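Cyclopropane mycolic acid synthase 3 (Mycobacterium tuberculosis, PDB 1L1E) probably converts a double bond of an alpha mycolic acid into a cyclopropane ring, taking the methylene group from S-adenosyl-L-methionine. Local coordinates at residues A[28-33]-A[75-80]. Sequence-based numbering, arbitrary orientation.
Sequences DPTQTY and WGATMR. With SAH (S-adenosyl-L-homocysteine), chain D.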
loop_
_atom_site.group_PDB
_atom_site.type_symbol
_atom_site.label_atom_id
_atom_site.label_comp_id
_atom_site.label_asym_id
_atom_site.label_seq_id
_atom_site.Cartn_x
_atom_site.Cartn_y
_atom_site.Cartn_z
ATOM N N ASP A 28 9.280 0.047 10.110
ATOM C CA ASP A 28 9.031 0.292 11.526
ATOM C C ASP A 28 8.630 -1.062 12.150
ATOM O O ASP A 28 8.498 -2.052 11.435
ATOM C CB ASP A 28 7.901 1.314 11.681
ATOM C CG ASP A 28 6.556 0.744 11.309
ATOM O OD1 ASP A 28 6.338 0.436 10.113
ATOM O OD2 ASP A 28 5.715 0.598 12.220
ATOM N N PRO A 29 8.436 -1.123 13.485
ATOM C CA PRO A 29 8.058 -2.363 14.171
ATOM C C PRO A 29 6.815 -3.085 13.649
ATOM O O PRO A 29 6.771 -4.311 13.632
ATOM C CB PRO A 29 7.900 -1.918 15.622
ATOM C CG PRO A 29 8.948 -0.862 15.743
ATOM C CD PRO A 29 8.719 -0.064 14.467
ATOM N N THR A 30 5.806 -2.330 13.234
ATOM C CA THR A 30 4.579 -2.929 12.712
ATOM C C THR A 30 4.811 -3.506 11.318
ATOM O O THR A 30 3.934 -4.161 10.754
ATOM C CB THR A 30 3.447 -1.888 12.604
ATOM O OG1 THR A 30 3.732 -0.983 11.530
ATOM C CG2 THR A 30 3.318 -1.102 13.908
ATOM N N GLN A 31 5.992 -3.256 10.764
ATOM C CA GLN A 31 6.327 -3.734 9.425
ATOM C C GLN A 31 5.370 -3.235 8.328
ATOM O O GLN A 31 5.025 -3.980 7.406
ATOM C CB GLN A 31 6.396 -5.273 9.392
ATOM C CG GLN A 31 7.612 -5.879 10.120
ATOM C CD GLN A 31 8.059 -7.212 9.512
ATOM O OE1 GLN A 31 8.601 -7.254 8.399
ATOM N NE2 GLN A 31 7.819 -8.310 10.238
ATOM N N THR A 32 4.941 -1.977 8.423
ATOM C CA THR A 32 4.060 -1.412 7.402
ATOM C C THR A 32 4.953 -0.984 6.257
ATOM O O THR A 32 5.947 -0.299 6.468
ATOM C CB THR A 32 3.269 -0.204 7.932
ATOM O OG1 THR A 32 2.367 -0.652 8.937
ATOM C CG2 THR A 32 2.453 0.456 6.813
ATOM N N TYR A 33 4.590 -1.393 5.045
ATOM C CA TYR A 33 5.387 -1.120 3.851
ATOM C C TYR A 33 4.560 -0.358 2.827
ATOM O O TYR A 33 4.136 -0.918 1.816
ATOM C CB TYR A 33 5.847 -2.461 3.267
ATOM C CG TYR A 33 6.838 -2.394 2.134
ATOM C CD1 TYR A 33 6.870 -3.394 1.160
ATOM C CD2 TYR A 33 7.769 -1.363 2.050
ATOM C CE1 TYR A 33 7.808 -3.370 0.129
ATOM C CE2 TYR A 33 8.710 -1.326 1.025
ATOM C CZ TYR A 33 8.725 -2.333 0.066
ATOM O OH TYR A 33 9.650 -2.291 -0.957
ATOM N N TRP A 75 2.295 -7.546 6.290
ATOM C CA TRP A 75 2.523 -8.250 7.542
ATOM C C TRP A 75 1.441 -8.120 8.610
ATOM O O TRP A 75 1.689 -8.382 9.787
ATOM C CB TRP A 75 3.885 -7.862 8.101
ATOM C CG TRP A 75 5.000 -8.498 7.324
ATOM C CD1 TRP A 75 5.498 -9.760 7.488
ATOM C CD2 TRP A 75 5.748 -7.907 6.260
ATOM N NE1 TRP A 75 6.516 -9.987 6.597
ATOM C CE2 TRP A 75 6.693 -8.867 5.828
ATOM C CE3 TRP A 75 5.716 -6.658 5.626
ATOM C CZ2 TRP A 75 7.606 -8.616 4.785
ATOM C CZ3 TRP A 75 6.622 -6.407 4.588
ATOM C CH2 TRP A 75 7.554 -7.384 4.182
ATOM N N GLY A 76 0.250 -7.695 8.195
ATOM C CA GLY A 76 -0.883 -7.615 9.102
ATOM C C GLY A 76 -1.213 -6.453 10.023
ATOM O O GLY A 76 -2.261 -6.504 10.662
ATOM N N ALA A 77 -0.383 -5.417 10.107
ATOM C CA ALA A 77 -0.674 -4.295 11.013
ATOM C C ALA A 77 -2.065 -3.663 10.852
ATOM O O ALA A 77 -2.687 -3.253 11.846
ATOM C CB ALA A 77 0.405 -3.200 10.871
ATOM N N THR A 78 -2.552 -3.577 9.613
ATOM C CA THR A 78 -3.854 -2.967 9.356
ATOM C C THR A 78 -4.982 -3.817 9.939
ATOM O O THR A 78 -5.891 -3.307 10.600
ATOM C CB THR A 78 -4.095 -2.767 7.832
ATOM O OG1 THR A 78 -3.048 -1.961 7.271
ATOM C CG2 THR A 78 -5.431 -2.079 7.588
ATOM N N MET A 79 -4.931 -5.120 9.691
ATOM C CA MET A 79 -5.964 -5.991 10.213
ATOM C C MET A 79 -5.885 -6.047 11.738
ATOM O O MET A 79 -6.914 -6.091 12.406
ATOM C CB MET A 79 -5.845 -7.393 9.619
ATOM C CG MET A 79 -6.149 -7.455 8.125
ATOM S SD MET A 79 -6.261 -9.153 7.512
ATOM C CE MET A 79 -4.559 -9.559 7.405
ATOM N N ARG A 80 -4.676 -6.047 12.296
ATOM C CA ARG A 80 -4.574 -6.079 13.751
ATOM C C ARG A 80 -5.232 -4.828 14.326
ATOM O O ARG A 80 -5.977 -4.903 15.296
ATOM C CB ARG A 80 -3.121 -6.134 14.225
ATOM C CG ARG A 80 -3.050 -6.376 15.724
ATOM C CD ARG A 80 -1.761 -5.925 16.363
ATOM N NE ARG A 80 -1.835 -6.180 17.798
ATOM C CZ ARG A 80 -1.641 -7.372 18.349
ATOM N NH1 ARG A 80 -1.343 -8.415 17.585
ATOM N NH2 ARG A 80 -1.772 -7.530 19.661
HETATM N N SAH D . -0.807 -3.306 2.587
HETATM C CA SAH D . 0.426 -3.644 3.300
HETATM C CB SAH D . 1.450 -4.292 2.343
HETATM C CG SAH D . 1.830 -3.486 1.098
HETATM S SD SAH D . 3.030 -4.310 0.040
HETATM C C SAH D . 1.048 -2.388 3.933
HETATM O O SAH D . 0.455 -1.314 3.796
HETATM O OXT SAH D . 2.130 -2.493 4.530
HETATM C "C5'" SAH D . 1.938 -5.037 -1.228
HETATM C "C4'" SAH D . 1.038 -6.176 -0.733
HETATM O "O4'" SAH D . 0.007 -6.529 -1.701
HETATM C "C3'" SAH D . 1.794 -7.476 -0.470
HETATM O "O3'" SAH D . 1.200 -8.097 0.693
HETATM C "C2'" SAH D . 1.548 -8.283 -1.715
HETATM O "O2'" SAH D . 1.810 -9.675 -1.514
HETATM C "C1'" SAH D . 0.113 -7.947 -1.990
HETATM N N9 SAH D . -0.335 -8.231 -3.371
HETATM C C8 SAH D . 0.210 -7.900 -4.571
HETATM N N7 SAH D . -0.419 -8.282 -5.633
HETATM C C5 SAH D . -1.519 -8.948 -5.107
HETATM C C6 SAH D . -2.638 -9.623 -5.696
HETATM N N6 SAH D . -2.815 -9.722 -7.022
HETATM N N1 SAH D . -3.569 -10.190 -4.847
HETATM C C2 SAH D . -3.399 -10.091 -3.505
HETATM N N3 SAH D . -2.394 -9.483 -2.842
HETATM C C4 SAH D . -1.479 -8.928 -3.712
HETATM O O HOH W 1 2.001 -5.000 8.780
HETATM O O HOH W 2 2.404 -6.463 11.810
HETATM O O HOH W 3 2.720 -4.575 5.996
#
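Trp-75 meets Gln-31 through one face of its indole: OE1 of Gln-31 stands 3.5 Å above the ring plane of Trp-75, over its centre, and the amide is tilted from that plane by only 24°, so the two flat groups lie nearly face to face. With CG beside its own backbone N (chi1 -71°) and the chain extended beyond it, Gln-31 runs out across the indole; its NE2 is held by Asp-20, while Trp-75 NE1 hydrogen-bonds to Asn-98, so both N-H donors have partners outside the two segments. At the six-membered ring, Trp-75 CE3 lies 3.3 Å from Gln-31 O, and CB of Tyr-33 approaches the rim near the ring plane.

No direct hydrogen bond joins the segments; waters carry the polar link. One water accepts from Trp-75 N and lies within donating distance of both Gln-31 O and OXT of S-adenosylhomocysteine, and another lies within donating distance of Thr-30 O and Trp-75 O. Gly-76, the N-cap, has backbone angles at which a CB would press on the carbonyl O of Trp-75. Next, Ala-77 N donates to a water 2.8 Å away that reaches Thr-30 O, and Ala-77 CB packs 3.7 Å from Thr-30 CB and 3.8 Å from Thr-32 OG1. That hydroxyl donates to Thr-30 OG1, which in turn donates to Asp-28 OD2 (2.6 Å); Asp-28 OD2 also accepts from Thr-30 N, making an Asx turn.

Tyr-33 N donates to OXT almost straight (2.7 Å, 166°). The loop thus contributes a backbone N-H and a shared water to the cofactor's carboxylate, beside the glycine-rich turn between strand 67-71 and helix 77-86, the cofactor-binding motif of Rossmann-like methyltransferases.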